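Local coordinates for dihydrodipicolinate reductase N-terminus domain-containing protein (Mycobacterium smegmatis, PDB 6IAQ) that is an amine dehydrogenase that probably catalyses the NADP-dependent reductive amination of ketones, binding its cofactor on a Rossmann-type domain, at residues I8-Y13 with P75-I80; A23-D28 with T306-V311; G100-T105 with G132-G137. All blocks are in the same frame, centred on the assembly; numbering follows the deposited sequence.

Interaction 1: residues I8-Y13 with P75-I80; sequences IRAVVY and PDIAVI
Strands 9-13 and 77-80 run in parallel, their short axes 4.6 Å apart at closest and their N-to-C directions 22° apart, with Ala10 paired to Ile77 and each following residue paired in step to Tyr13 with Ile80. They are neighbouring strands of the parallel sheet of the NADP-binding Rossmann domain. Val11 carries the ladder: its N donates to Ile77 O and its O accepts from Val79 N at 2.9 Å, a nearly linear bond; Tyr13 N then reaches Val79 O.

At the N-terminal end of both segments the pairing changes character. Arg9 O accepts from Asp76 N at 2.7 Å and, weakly, from Ile77 N. The Asp76 side chain returns the grip, taking Arg9 N on the anti lone pair of OD2 at 2.9 Å. Its CG stands beside its own backbone N (chi1 -63°), which brings the carboxylate alongside the start of strand 9-13. The Arg9 guanidinium is turned 84° from that carboxylate and does not touch it; a water in the guanidinium plane joins NH1 to OD2, while NH1 and NH2 also bond to His74 O and Thr73 O.

The side chains alternate between two layers. Ala10 CB meets Ile77 CG2 at 3.6 Å on one face. On the other, Val11 CG2 rests on Pro75 CG at 3.6 Å, and helices 66-73 and 86-98 pack over this layer. Tyr13, whose side chain also lies near the bound NADP, runs side by side with Ile80, its CB 3.8 Å from Ile80 CG1.

Interaction 2: residues A23-D28 with T306-V311; sequences AGMLLD and TCTQMV. With NAP (NADP nicotinamide-adenine-dinucleotide phosphate), chain F.
Met25 reaches from helix 17-28 of the Rossmann domain to helix 302-312, in a helix-helix packing where the axes of the two segments approach to 10.0 Å at closest and cross at -45°. That spacing is bridged by side chains alone, without a hydrogen bond across it.

The Met25 CB lies 4.0 Å from Val311 CG2, which Leu26 CD2 also approaches, at 4.3 Å. Beyond CG the chain is fully extended (chi2 172°, chi3 177°), and this straight run carries the sulfur across the gap between the helices. SD lies 3.8 Å from Cys307 CB and as close to the backbone N of Thr308, without a hydrogen bond; CE, also near Cys307 CB, ends 3.6 Å from Thr308 CG2, the two side chains meeting at a slant. Thr308 turns its methyl to this apolar tip while its OG1 bonds to Thr155 O of the second subunit; His157 of that subunit packs on both Met25 and Thr308, so the contact borders the dimer interface.

Helix 302-312 also borders the cofactor. The nicotinamide carbon C4N is the one that exchanges hydride in such cofactors; Thr306 OG1 bonds to Thr302 O within the helix, and CG2 of Thr306 lies 3.2 Å from this C4N.

Interaction 3: residues G100-T105 with G132-G137; sequences GVNAVT and GATLTG
Asn102 OD1 takes the amide of Thr134 at 2.9 Å, in the plane of its own carbonyl and on a lone pair, with a nearly straight N-H...O angle of 171°. Its CG lies beside its own backbone N (chi1 -61°), which swings the amide toward strand 134-137. The side chain thus stands in for a backbone acceptor at the N-terminal end of the pairing. From there the main chain takes over: Ala103 N donates to Thr134 O (2.8 Å), Thr136 N to Ala103 O, and Thr105 N to Thr136 O (3.0 Å). The strand axes lie only 3° from parallel.

One apolar side-chain pair crosses the contact, Leu135 CD2 with Ala103 CB at 3.7 Å; Ala133 CB packs on the carbonyl oxygen Val101 O at 3.6 Å.

In the second shell, Asn102 ND2 bonds to Asp76 O, just before strand 77-80, which fixes the amide's rotation and leaves OD1 turned to Thr134. Thr134 OG1 and Thr136 OG1 bond to Pro321 O and Val325 O. Gly100 and Gly132, both with positive phi, end the preceding helices in Schellman motifs.

The pair belongs to the beta-alpha-beta unit of strand 102-105, helix 118-130 and strand 134-137; that helix packs on Leu135, helix 314-319 on Val104 and Thr136, and strand 77-80 adjoins strand 102-105.

Interactions 1 and 3 hold the same parallel sheet: strands 77-80 and 102-105 are neighbours, joined by Ala78 N to Asn102 O at 2.8 Å, and the contact centres lie about 9 Å apart. Both are mainly buried and built on backbone hydrogen bonds, with polar side chains and a water at their more exposed starting ends. Interaction 2 differs in kind: all its touching residues are buried, yet it is purely apolar and joins helices far apart in sequence, beside the second subunit. Met310 ties it to the sheet, its CE 3.5 Å from Val79 CG1 and its CG 3.6 Å from Val104 CG1. Tyr13 and Thr306 bring interactions 1 and 2 to the NADP.

Interaction 1: residues I8-Y13 with P75-I80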
ATOM      1  N   ILE A   8      27.801   0.376   0.413  1.00 38.49           N
ATOM      2  CA  ILE A   8      27.298  -0.686   1.344  1.00 38.66           C
ATOM      3  C   ILE A   8      28.137  -1.948   1.135  1.00 32.78           C
ATOM      4  O   ILE A   8      28.284  -2.396  -0.033  1.00 35.88           O
ATOM      5  CB  ILE A   8      25.792  -0.955   1.127  1.00 40.03           C
ATOM      6  CG1 ILE A   8      24.954   0.266   1.534  1.00 39.16           C
ATOM      7  CG2 ILE A   8      25.355  -2.233   1.834  1.00 43.58           C
ATOM      8  CD1 ILE A   8      23.531   0.239   1.008  1.00 41.12           C
ATOM      9  N   ARG A   9      28.618  -2.513   2.232  1.00 34.27           N
ATOM     10  CA  ARG A   9      29.390  -3.784   2.232  1.00 34.54           C
ATOM     11  C   ARG A   9      28.491  -4.847   2.880  1.00 34.04           C
ATOM     12  O   ARG A   9      28.046  -4.646   4.038  1.00 31.22           O
ATOM     13  CB  ARG A   9      30.752  -3.590   2.920  1.00 36.99           C
ATOM     14  CG  ARG A   9      31.668  -2.584   2.222  1.00 37.90           C
ATOM     15  CD  ARG A   9      32.856  -2.156   3.073  1.00 37.35           C
ATOM     16  NE  ARG A   9      33.750  -3.278   3.325  1.00 37.12           N
ATOM     17  CZ  ARG A   9      33.820  -3.991   4.447  1.00 33.76           C
ATOM     18  NH1 ARG A   9      33.091  -3.682   5.514  1.00 34.47           N
ATOM     19  NH2 ARG A   9      34.709  -4.973   4.526  1.00 34.63           N
ATOM     20  N   ALA A  10      28.205  -5.921   2.153  1.00 29.63           N
ATOM     21  CA  ALA A  10      27.226  -6.954   2.591  1.00 35.89           C
ATOM     22  C   ALA A  10      27.878  -8.344   2.695  1.00 33.13           C
ATOM     23  O   ALA A  10      28.761  -8.643   1.863  1.00 36.13           O
ATOM     24  CB  ALA A  10      26.072  -6.977   1.616  1.00 33.67           C
ATOM     25  N   VAL A  11      27.429  -9.138   3.660  1.00 33.97           N
ATOM     26  CA  VAL A  11      27.704 -10.599   3.751  1.00 36.57           C
ATOM     27  C   VAL A  11      26.405 -11.346   3.413  1.00 34.49           C
ATOM     28  O   VAL A  11      25.356 -11.028   4.014  1.00 30.92           O
ATOM     29  CB  VAL A  11      28.260 -10.980   5.134  1.00 35.67           C
ATOM     30  CG1 VAL A  11      28.140 -12.484   5.424  1.00 35.47           C
ATOM     31  CG2 VAL A  11      29.725 -10.555   5.248  1.00 35.72           C
ATOM     32  N   VAL A  12      26.456 -12.266   2.449  1.00 35.94           N
ATOM     33  CA  VAL A  12      25.260 -13.092   2.100  1.00 36.47           C
ATOM     34  C   VAL A  12      25.337 -14.348   2.976  1.00 33.14           C
ATOM     35  O   VAL A  12      26.317 -15.125   2.881  1.00 31.65           O
ATOM     36  CB  VAL A  12      25.032 -13.313   0.586  1.00 43.54           C
ATOM     37  CG1 VAL A  12      25.926 -12.454  -0.304  1.00 49.75           C
ATOM     38  CG2 VAL A  12      25.073 -14.752   0.150  1.00 45.27           C
ATOM     39  N   TYR A  13      24.423 -14.417   3.938  1.00 29.03           N
ATOM     40  CA  TYR A  13      24.346 -15.424   5.004  1.00 29.83           C
ATOM     41  C   TYR A  13      23.352 -16.504   4.553  1.00 35.80           C
ATOM     42  O   TYR A  13      22.106 -16.275   4.615  1.00 33.69           O
ATOM     43  CB  TYR A  13      23.970 -14.712   6.299  1.00 30.83           C
ATOM     44  CG  TYR A  13      24.368 -15.388   7.583  1.00 30.05           C
ATOM     45  CD1 TYR A  13      24.451 -16.769   7.684  1.00 31.87           C
ATOM     46  CD2 TYR A  13      24.620 -14.641   8.714  1.00 29.33           C
ATOM     47  CE1 TYR A  13      24.748 -17.381   8.886  1.00 29.60           C
ATOM     48  CE2 TYR A  13      24.951 -15.239   9.915  1.00 32.54           C
ATOM     49  CZ  TYR A  13      25.032 -16.616   9.996  1.00 29.64           C
ATOM     50  OH  TYR A  13      25.339 -17.219  11.178  1.00 31.89           O
ATOM     51  N   PRO A  75      30.922  -6.176   7.786  1.00 32.46           N
ATOM     52  CA  PRO A  75      30.020  -5.603   6.796  1.00 32.82           C
ATOM     53  C   PRO A  75      29.017  -4.638   7.443  1.00 32.41           C
ATOM     54  O   PRO A  75      28.788  -4.716   8.627  1.00 28.78           O
ATOM     55  CB  PRO A  75      29.307  -6.853   6.248  1.00 33.64           C
ATOM     56  CG  PRO A  75      29.227  -7.768   7.457  1.00 33.24           C
ATOM     57  CD  PRO A  75      30.569  -7.562   8.128  1.00 33.25           C
ATOM     58  N   ASP A  76      28.399  -3.790   6.626  1.00 35.24           N
ATOM     59  CA  ASP A  76      27.272  -2.909   7.038  1.00 36.24           C
ATOM     60  C   ASP A  76      26.010  -3.740   7.266  1.00 38.89           C
ATOM     61  O   ASP A  76      25.138  -3.281   8.036  1.00 37.39           O
ATOM     62  CB  ASP A  76      26.975  -1.866   5.957  1.00 37.80           C
ATOM     63  CG  ASP A  76      28.152  -0.941   5.739  1.00 36.57           C
ATOM     64  OD1 ASP A  76      28.451  -0.239   6.661  1.00 37.26           O
ATOM     65  OD2 ASP A  76      28.776  -0.984   4.648  1.00 40.03           O
ATOM     66  N   ILE A  77      25.890  -4.881   6.580  1.00 32.34           N
ATOM     67  CA  ILE A  77      24.617  -5.662   6.555  1.00 34.92           C
ATOM     68  C   ILE A  77      24.931  -7.140   6.274  1.00 30.73           C
ATOM     69  O   ILE A  77      25.719  -7.449   5.324  1.00 29.79           O
ATOM     70  CB  ILE A  77      23.609  -5.077   5.531  1.00 31.39           C
ATOM     71  CG1 ILE A  77      22.211  -5.699   5.657  1.00 33.06           C
ATOM     72  CG2 ILE A  77      24.145  -5.212   4.118  1.00 30.61           C
ATOM     73  CD1 ILE A  77      21.373  -5.133   6.734  1.00 35.58           C
ATOM     74  N   ALA A  78      24.291  -8.000   7.056  1.00 26.59           N
ATOM     75  CA  ALA A  78      24.162  -9.449   6.788  1.00 32.01           C
ATOM     76  C   ALA A  78      22.768  -9.692   6.204  1.00 29.67           C
ATOM     77  O   ALA A  78      21.781  -9.243   6.798  1.00 35.95           O
ATOM     78  CB  ALA A  78      24.342 -10.230   8.065  1.00 27.08           C
ATOM     79  N   VAL A  79      22.721 -10.346   5.052  1.00 31.62           N
ATOM     80  CA  VAL A  79      21.486 -10.625   4.268  1.00 30.18           C
ATOM     81  C   VAL A  79      21.197 -12.129   4.424  1.00 31.61           C
ATOM     82  O   VAL A  79      21.952 -12.914   3.876  1.00 32.90           O
ATOM     83  CB  VAL A  79      21.681 -10.190   2.814  1.00 33.71           C
ATOM     84  CG1 VAL A  79      20.421 -10.397   2.015  1.00 34.38           C
ATOM     85  CG2 VAL A  79      22.155  -8.731   2.731  1.00 35.72           C
ATOM     86  N   ILE A  80      20.248 -12.487   5.281  1.00 30.79           N
ATOM     87  CA  ILE A  80      20.092 -13.867   5.800  1.00 29.60           C
ATOM     88  C   ILE A  80      18.911 -14.546   5.094  1.00 32.46           C
ATOM     89  O   ILE A  80      17.763 -14.061   5.197  1.00 27.36           O
ATOM     90  CB  ILE A  80      19.905 -13.876   7.313  1.00 27.61           C
ATOM     91  CG1 ILE A  80      21.012 -13.071   8.018  1.00 28.89           C
ATOM     92  CG2 ILE A  80      19.850 -15.317   7.817  1.00 29.39           C
ATOM     93  CD1 ILE A  80      20.811 -12.963   9.509  1.00 30.13           C
TER
HETATM   94  O   HOH W   1      31.542  -1.654   5.839  1.00 43.12           O

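Interaction 2: residues A23-D28 with T306-V311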
ATOM      1  N   ALA A  23      21.707 -12.281  -4.240  1.00 35.88           N
ATOM      2  CA  ALA A  23      23.117 -11.935  -4.519  1.00 35.32           C
ATOM      3  C   ALA A  23      23.189 -11.144  -5.827  1.00 36.22           C
ATOM      4  O   ALA A  23      23.801 -10.061  -5.831  1.00 38.37           O
ATOM      5  CB  ALA A  23      23.968 -13.184  -4.530  1.00 39.69           C
ATOM      6  N   GLY A  24      22.535 -11.621  -6.883  1.00 33.43           N
ATOM      7  CA  GLY A  24      22.515 -10.985  -8.207  1.00 35.08           C
ATOM      8  C   GLY A  24      21.874  -9.604  -8.141  1.00 40.76           C
ATOM      9  O   GLY A  24      22.391  -8.674  -8.815  1.00 38.10           O
ATOM     10  N   MET A  25      20.799  -9.454  -7.353  1.00 37.03           N
ATOM     11  CA  MET A  25      20.119  -8.147  -7.180  1.00 35.29           C
ATOM     12  C   MET A  25      21.053  -7.205  -6.403  1.00 37.66           C
ATOM     13  O   MET A  25      21.091  -6.034  -6.746  1.00 39.45           O
ATOM     14  CB  MET A  25      18.794  -8.282  -6.425  1.00 34.31           C
ATOM     15  CG  MET A  25      17.713  -9.017  -7.196  1.00 34.37           C
ATOM     16  SD  MET A  25      16.270  -9.352  -6.159  1.00 31.63           S
ATOM     17  CE  MET A  25      15.225 -10.120  -7.383  1.00 29.91           C
ATOM     18  N   LEU A  26      21.767  -7.681  -5.385  1.00 38.86           N
ATOM     19  CA  LEU A  26      22.720  -6.836  -4.606  1.00 39.78           C
ATOM     20  C   LEU A  26      23.750  -6.248  -5.588  1.00 40.39           C
ATOM     21  O   LEU A  26      23.982  -5.027  -5.575  1.00 40.41           O
ATOM     22  CB  LEU A  26      23.427  -7.648  -3.518  1.00 39.32           C
ATOM     23  CG  LEU A  26      22.579  -8.128  -2.344  1.00 36.94           C
ATOM     24  CD1 LEU A  26      23.394  -9.041  -1.434  1.00 35.33           C
ATOM     25  CD2 LEU A  26      22.008  -6.978  -1.553  1.00 35.99           C
ATOM     26  N   LEU A  27      24.316  -7.074  -6.454  1.00 44.99           N
ATOM     27  CA  LEU A  27      25.330  -6.636  -7.449  1.00 43.95           C
ATOM     28  C   LEU A  27      24.707  -5.589  -8.392  1.00 46.26           C
ATOM     29  O   LEU A  27      25.330  -4.543  -8.586  1.00 43.85           O
ATOM     30  CB  LEU A  27      25.850  -7.865  -8.195  1.00 46.69           C
ATOM     31  CG  LEU A  27      26.606  -8.871  -7.327  1.00 44.89           C
ATOM     32  CD1 LEU A  27      26.955 -10.105  -8.130  1.00 50.48           C
ATOM     33  CD2 LEU A  27      27.861  -8.243  -6.764  1.00 48.07           C
ATOM     34  N   ASP A  28      23.487  -5.812  -8.884  1.00 43.11           N
ATOM     35  CA  ASP A  28      22.742  -4.850  -9.742  1.00 46.57           C
ATOM     36  C   ASP A  28      22.562  -3.500  -9.031  1.00 44.53           C
ATOM     37  O   ASP A  28      22.537  -2.499  -9.739  1.00 49.97           O
ATOM     38  CB  ASP A  28      21.378  -5.393 -10.171  1.00 48.56           C
ATOM     39  CG  ASP A  28      21.471  -6.520 -11.196  1.00 52.19           C
ATOM     40  OD1 ASP A  28      22.593  -6.772 -11.681  1.00 52.66           O
ATOM     41  OD2 ASP A  28      20.426  -7.155 -11.508  1.00 44.59           O
ATOM     42  N   THR A 306       9.853 -11.837  -2.764  1.00 26.39           N
ATOM     43  CA  THR A 306      10.566 -12.223  -1.523  1.00 25.57           C
ATOM     44  C   THR A 306      11.931 -11.518  -1.526  1.00 26.92           C
ATOM     45  O   THR A 306      12.318 -10.858  -0.530  1.00 25.52           O
ATOM     46  CB  THR A 306      10.751 -13.737  -1.427  1.00 26.52           C
ATOM     47  OG1 THR A 306       9.498 -14.363  -1.205  1.00 27.90           O
ATOM     48  CG2 THR A 306      11.718 -14.133  -0.336  1.00 32.76           C
ATOM     49  N   CYS A 307      12.627 -11.612  -2.643  1.00 26.69           N
ATOM     50  CA  CYS A 307      14.059 -11.209  -2.782  1.00 27.32           C
ATOM     51  C   CYS A 307      14.143  -9.687  -2.964  1.00 31.21           C
ATOM     52  O   CYS A 307      14.963  -9.065  -2.276  1.00 27.17           O
ATOM     53  CB  CYS A 307      14.678 -11.992  -3.930  1.00 26.66           C
ATOM     54  SG  CYS A 307      14.670 -13.766  -3.560  1.00 28.40           S
ATOM     55  N   THR A 308      13.291  -9.098  -3.813  1.00 25.67           N
ATOM     56  CA  THR A 308      13.278  -7.625  -4.056  1.00 28.92           C
ATOM     57  C   THR A 308      12.953  -6.904  -2.758  1.00 27.03           C
ATOM     58  O   THR A 308      13.564  -5.869  -2.505  1.00 30.40           O
ATOM     59  CB  THR A 308      12.273  -7.173  -5.118  1.00 29.22           C
ATOM     60  OG1 THR A 308      10.950  -7.522  -4.673  1.00 28.48           O
ATOM     61  CG2 THR A 308      12.626  -7.747  -6.466  1.00 31.70           C
ATOM     62  N   GLN A 309      12.050  -7.435  -1.936  1.00 26.66           N
ATOM     63  CA  GLN A 309      11.670  -6.711  -0.705  1.00 25.43           C
ATOM     64  C   GLN A 309      12.833  -6.716   0.284  1.00 29.95           C
ATOM     65  O   GLN A 309      13.119  -5.640   0.843  1.00 27.87           O
ATOM     66  CB  GLN A 309      10.358  -7.244  -0.163  1.00 23.77           C
ATOM     67  CG  GLN A 309       9.185  -6.804  -1.036  1.00 24.04           C
ATOM     68  CD  GLN A 309       7.892  -7.321  -0.481  1.00 22.83           C
ATOM     69  OE1 GLN A 309       7.275  -6.693   0.367  1.00 26.35           O
ATOM     70  NE2 GLN A 309       7.493  -8.485  -0.945  1.00 24.74           N
ATOM     71  N   MET A 310      13.501  -7.853   0.492  1.00 29.79           N
ATOM     72  CA  MET A 310      14.669  -7.898   1.411  1.00 28.29           C
ATOM     73  C   MET A 310      15.740  -6.941   0.885  1.00 23.85           C
ATOM     74  O   MET A 310      16.305  -6.209   1.677  1.00 30.96           O
ATOM     75  CB  MET A 310      15.259  -9.312   1.566  1.00 29.16           C
ATOM     76  CG  MET A 310      16.440  -9.319   2.522  1.00 30.67           C
ATOM     77  SD  MET A 310      16.773 -10.956   3.278  1.00 32.72           S
ATOM     78  CE  MET A 310      17.223 -11.785   1.761  1.00 27.72           C
ATOM     79  N   VAL A 311      16.026  -6.950  -0.401  1.00 26.52           N
ATOM     80  CA  VAL A 311      17.070  -6.069  -1.003  1.00 25.79           C
ATOM     81  C   VAL A 311      16.676  -4.604  -0.805  1.00 30.52           C
ATOM     82  O   VAL A 311      17.509  -3.842  -0.259  1.00 28.43           O
ATOM     83  CB  VAL A 311      17.322  -6.429  -2.470  1.00 31.26           C
ATOM     84  CG1 VAL A 311      18.195  -5.396  -3.181  1.00 33.34           C
ATOM     85  CG2 VAL A 311      17.943  -7.816  -2.576  1.00 31.75           C
TER
HETATM   86  PA  NAP F 402      17.311 -23.248   0.854  1.00 26.75           P
HETATM   87  O1A NAP F 402      17.515 -23.212  -0.587  1.00 26.25           O
HETATM   88  O2A NAP F 402      17.174 -24.566   1.673  1.00 25.71           O
HETATM   89  O5B NAP F 402      18.517 -22.358   1.501  1.00 29.38           O
HETATM   90  C5B NAP F 402      18.848 -22.392   2.896  1.00 29.66           C
HETATM   91  C4B NAP F 402      20.336 -22.098   3.034  1.00 32.85           C
HETATM   92  O4B NAP F 402      20.729 -22.041   4.403  1.00 33.64           O
HETATM   93  C3B NAP F 402      21.273 -23.136   2.360  1.00 34.37           C
HETATM   94  O3B NAP F 402      22.164 -22.340   1.542  1.00 34.47           O
HETATM   95  C2B NAP F 402      22.076 -23.790   3.481  1.00 38.56           C
HETATM   96  O2B NAP F 402      23.464 -24.018   3.153  1.00 41.17           O
HETATM   97  C1B NAP F 402      22.055 -22.659   4.462  1.00 33.78           C
HETATM   98  N9A NAP F 402      22.277 -22.978   5.871  1.00 37.01           N
HETATM   99  C8A NAP F 402      21.582 -23.799   6.684  1.00 33.26           C
HETATM  100  N7A NAP F 402      22.095 -23.705   7.916  1.00 34.98           N
HETATM  101  C5A NAP F 402      23.061 -22.756   7.887  1.00 37.22           C
HETATM  102  C6A NAP F 402      24.004 -22.116   8.839  1.00 38.30           C
HETATM  103  N6A NAP F 402      24.027 -22.468  10.118  1.00 40.84           N
HETATM  104  N1A NAP F 402      24.841 -21.187   8.382  1.00 37.82           N
HETATM  105  C2A NAP F 402      24.866 -20.773   7.098  1.00 38.14           C
HETATM  106  N3A NAP F 402      24.044 -21.292   6.157  1.00 37.50           N
HETATM  107  C4A NAP F 402      23.185 -22.283   6.532  1.00 34.81           C
HETATM  108  O3  NAP F 402      15.976 -22.397   1.297  1.00 27.67           O
HETATM  109  PN  NAP F 402      15.482 -20.966   0.618  1.00 25.24           P
HETATM  110  O1N NAP F 402      14.381 -21.150  -0.381  1.00 27.32           O
HETATM  111  O2N NAP F 402      16.653 -20.145   0.208  1.00 24.96           O
HETATM  112  O5D NAP F 402      14.855 -20.472   2.003  1.00 24.22           O
HETATM  113  C5D NAP F 402      15.593 -20.082   3.168  1.00 25.52           C
HETATM  114  C4D NAP F 402      14.739 -19.615   4.313  1.00 26.50           C
HETATM  115  O4D NAP F 402      14.069 -18.381   3.894  1.00 27.28           O
HETATM  116  C3D NAP F 402      13.719 -20.649   4.700  1.00 25.18           C
HETATM  117  O3D NAP F 402      13.571 -20.771   6.103  1.00 23.76           O
HETATM  118  C2D NAP F 402      12.429 -20.101   4.075  1.00 25.39           C
HETATM  119  O2D NAP F 402      11.292 -20.608   4.787  1.00 24.89           O
HETATM  120  C1D NAP F 402      12.681 -18.568   4.161  1.00 26.95           C
HETATM  121  N1N NAP F 402      11.891 -17.825   3.163  1.00 23.74           N
HETATM  122  C2N NAP F 402      11.169 -16.806   3.589  1.00 24.60           C
HETATM  123  C3N NAP F 402      10.364 -16.120   2.691  1.00 24.38           C
HETATM  124  C7N NAP F 402       9.559 -14.914   3.124  1.00 26.19           C
HETATM  125  O7N NAP F 402       8.758 -14.477   2.298  1.00 26.83           O
HETATM  126  N7N NAP F 402       9.744 -14.337   4.325  1.00 24.85           N
HETATM  127  C4N NAP F 402      10.348 -16.514   1.354  1.00 22.74           C
HETATM  128  C5N NAP F 402      11.121 -17.589   0.927  1.00 23.77           C
HETATM  129  C6N NAP F 402      11.890 -18.217   1.876  1.00 22.34           C
HETATM  130  P2B NAP F 402      23.917 -25.009   1.985  1.00 38.72           P
HETATM  131  O1X NAP F 402      23.509 -24.410   0.670  1.00 35.82           O
HETATM  132  O2X NAP F 402      25.443 -24.940   2.002  1.00 37.48           O
HETATM  133  O3X NAP F 402      23.235 -26.290   2.477  1.00 43.32           O

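Interaction 3: residues G100-T105 with G132-G137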
ATOM      1  N   GLY A 100      27.853  -6.408  16.234  1.00 32.80           N
ATOM      2  CA  GLY A 100      27.271  -5.117  15.819  1.00 36.52           C
ATOM      3  C   GLY A 100      26.909  -5.062  14.348  1.00 35.70           C
ATOM      4  O   GLY A 100      26.904  -3.946  13.769  1.00 39.14           O
ATOM      5  N   VAL A 101      26.570  -6.196  13.729  1.00 35.02           N
ATOM      6  CA  VAL A 101      26.278  -6.243  12.266  1.00 32.00           C
ATOM      7  C   VAL A 101      24.755  -6.185  12.077  1.00 31.99           C
ATOM      8  O   VAL A 101      24.018  -7.023  12.682  1.00 30.55           O
ATOM      9  CB  VAL A 101      26.913  -7.479  11.598  1.00 33.69           C
ATOM     10  CG1 VAL A 101      26.413  -7.665  10.184  1.00 33.96           C
ATOM     11  CG2 VAL A 101      28.444  -7.406  11.606  1.00 34.47           C
ATOM     12  N   ASN A 102      24.292  -5.193  11.306  1.00 30.64           N
ATOM     13  CA  ASN A 102      22.859  -5.068  10.915  1.00 31.67           C
ATOM     14  C   ASN A 102      22.469  -6.350  10.172  1.00 32.55           C
ATOM     15  O   ASN A 102      23.309  -6.882   9.402  1.00 32.03           O
ATOM     16  CB  ASN A 102      22.615  -3.877  10.001  1.00 31.36           C
ATOM     17  CG  ASN A 102      22.977  -2.545  10.643  1.00 34.68           C
ATOM     18  OD1 ASN A 102      22.441  -2.196  11.691  1.00 28.76           O
ATOM     19  ND2 ASN A 102      23.873  -1.800  10.011  1.00 30.80           N
ATOM     20  N   ALA A 103      21.248  -6.829  10.370  1.00 31.96           N
ATOM     21  CA  ALA A 103      20.772  -8.061   9.699  1.00 32.60           C
ATOM     22  C   ALA A 103      19.359  -7.841   9.155  1.00 31.46           C
ATOM     23  O   ALA A 103      18.489  -7.386   9.897  1.00 30.98           O
ATOM     24  CB  ALA A 103      20.835  -9.251  10.636  1.00 34.03           C
ATOM     25  N   VAL A 104      19.188  -8.145   7.876  1.00 32.02           N
ATOM     26  CA  VAL A 104      17.851  -8.318   7.246  1.00 32.64           C
ATOM     27  C   VAL A 104      17.717  -9.830   6.980  1.00 29.30           C
ATOM     28  O   VAL A 104      18.704 -10.437   6.535  1.00 27.98           O
ATOM     29  CB  VAL A 104      17.755  -7.401   6.011  1.00 34.95           C
ATOM     30  CG1 VAL A 104      18.692  -7.818   4.887  1.00 37.25           C
ATOM     31  CG2 VAL A 104      16.332  -7.267   5.536  1.00 40.17           C
ATOM     32  N   THR A 105      16.592 -10.430   7.344  1.00 29.02           N
ATOM     33  CA  THR A 105      16.395 -11.896   7.245  1.00 31.81           C
ATOM     34  C   THR A 105      15.020 -12.235   6.660  1.00 30.37           C
ATOM     35  O   THR A 105      14.050 -11.510   6.958  1.00 27.40           O
ATOM     36  CB  THR A 105      16.588 -12.568   8.606  1.00 28.42           C
ATOM     37  OG1 THR A 105      16.499 -13.986   8.440  1.00 27.77           O
ATOM     38  CG2 THR A 105      15.595 -12.132   9.654  1.00 28.57           C
ATOM     39  N   GLY A 132      24.570  -1.340  18.526  1.00 37.47           N
ATOM     40  CA  GLY A 132      24.152  -0.354  17.512  1.00 37.88           C
ATOM     41  C   GLY A 132      23.550  -0.991  16.257  1.00 35.99           C
ATOM     42  O   GLY A 132      23.359  -0.260  15.277  1.00 33.36           O
ATOM     43  N   ALA A 133      23.233  -2.288  16.280  1.00 34.43           N
ATOM     44  CA  ALA A 133      22.770  -3.043  15.092  1.00 32.98           C
ATOM     45  C   ALA A 133      21.233  -3.069  15.035  1.00 30.90           C
ATOM     46  O   ALA A 133      20.563  -3.184  16.111  1.00 28.23           O
ATOM     47  CB  ALA A 133      23.328  -4.453  15.108  1.00 33.82           C
ATOM     48  N   THR A 134      20.699  -3.039  13.812  1.00 28.08           N
ATOM     49  CA  THR A 134      19.250  -3.276  13.530  1.00 32.05           C
ATOM     50  C   THR A 134      19.048  -4.713  13.017  1.00 29.03           C
ATOM     51  O   THR A 134      19.821  -5.127  12.125  1.00 28.71           O
ATOM     52  CB  THR A 134      18.705  -2.245  12.536  1.00 35.91           C
ATOM     53  OG1 THR A 134      18.948  -0.928  13.063  1.00 35.29           O
ATOM     54  CG2 THR A 134      17.229  -2.479  12.251  1.00 35.99           C
ATOM     55  N   LEU A 135      18.066  -5.429  13.564  1.00 24.48           N
ATOM     56  CA  LEU A 135      17.601  -6.747  13.046  1.00 29.04           C
ATOM     57  C   LEU A 135      16.159  -6.592  12.531  1.00 27.33           C
ATOM     58  O   LEU A 135      15.298  -6.069  13.280  1.00 30.09           O
ATOM     59  CB  LEU A 135      17.637  -7.814  14.140  1.00 27.40           C
ATOM     60  CG  LEU A 135      18.914  -7.918  14.974  1.00 30.07           C
ATOM     61  CD1 LEU A 135      18.731  -8.981  16.038  1.00 28.93           C
ATOM     62  CD2 LEU A 135      20.146  -8.220  14.138  1.00 35.42           C
ATOM     63  N   THR A 136      15.899  -7.023  11.297  1.00 29.67           N
ATOM     64  CA  THR A 136      14.562  -6.874  10.643  1.00 28.44           C
ATOM     65  C   THR A 136      14.216  -8.145   9.860  1.00 26.37           C
ATOM     66  O   THR A 136      14.996  -8.514   8.972  1.00 27.66           O
ATOM     67  CB  THR A 136      14.539  -5.652   9.721  1.00 30.71           C
ATOM     68  OG1 THR A 136      14.742  -4.475  10.517  1.00 30.94           O
ATOM     69  CG2 THR A 136      13.239  -5.550   8.943  1.00 35.01           C
ATOM     70  N   GLY A 137      13.104  -8.776  10.200  1.00 23.53           N
ATOM     71  CA  GLY A 137      12.456  -9.809   9.372  1.00 29.47           C
ATOM     72  C   GLY A 137      11.642  -9.193   8.256  1.00 30.45           C
ATOM     73  O   GLY A 137      10.762  -8.351   8.551  1.00 29.63           O
TER
HETATM   74  O   HOH W   2      22.069   0.230  12.623  1.00 33.57           O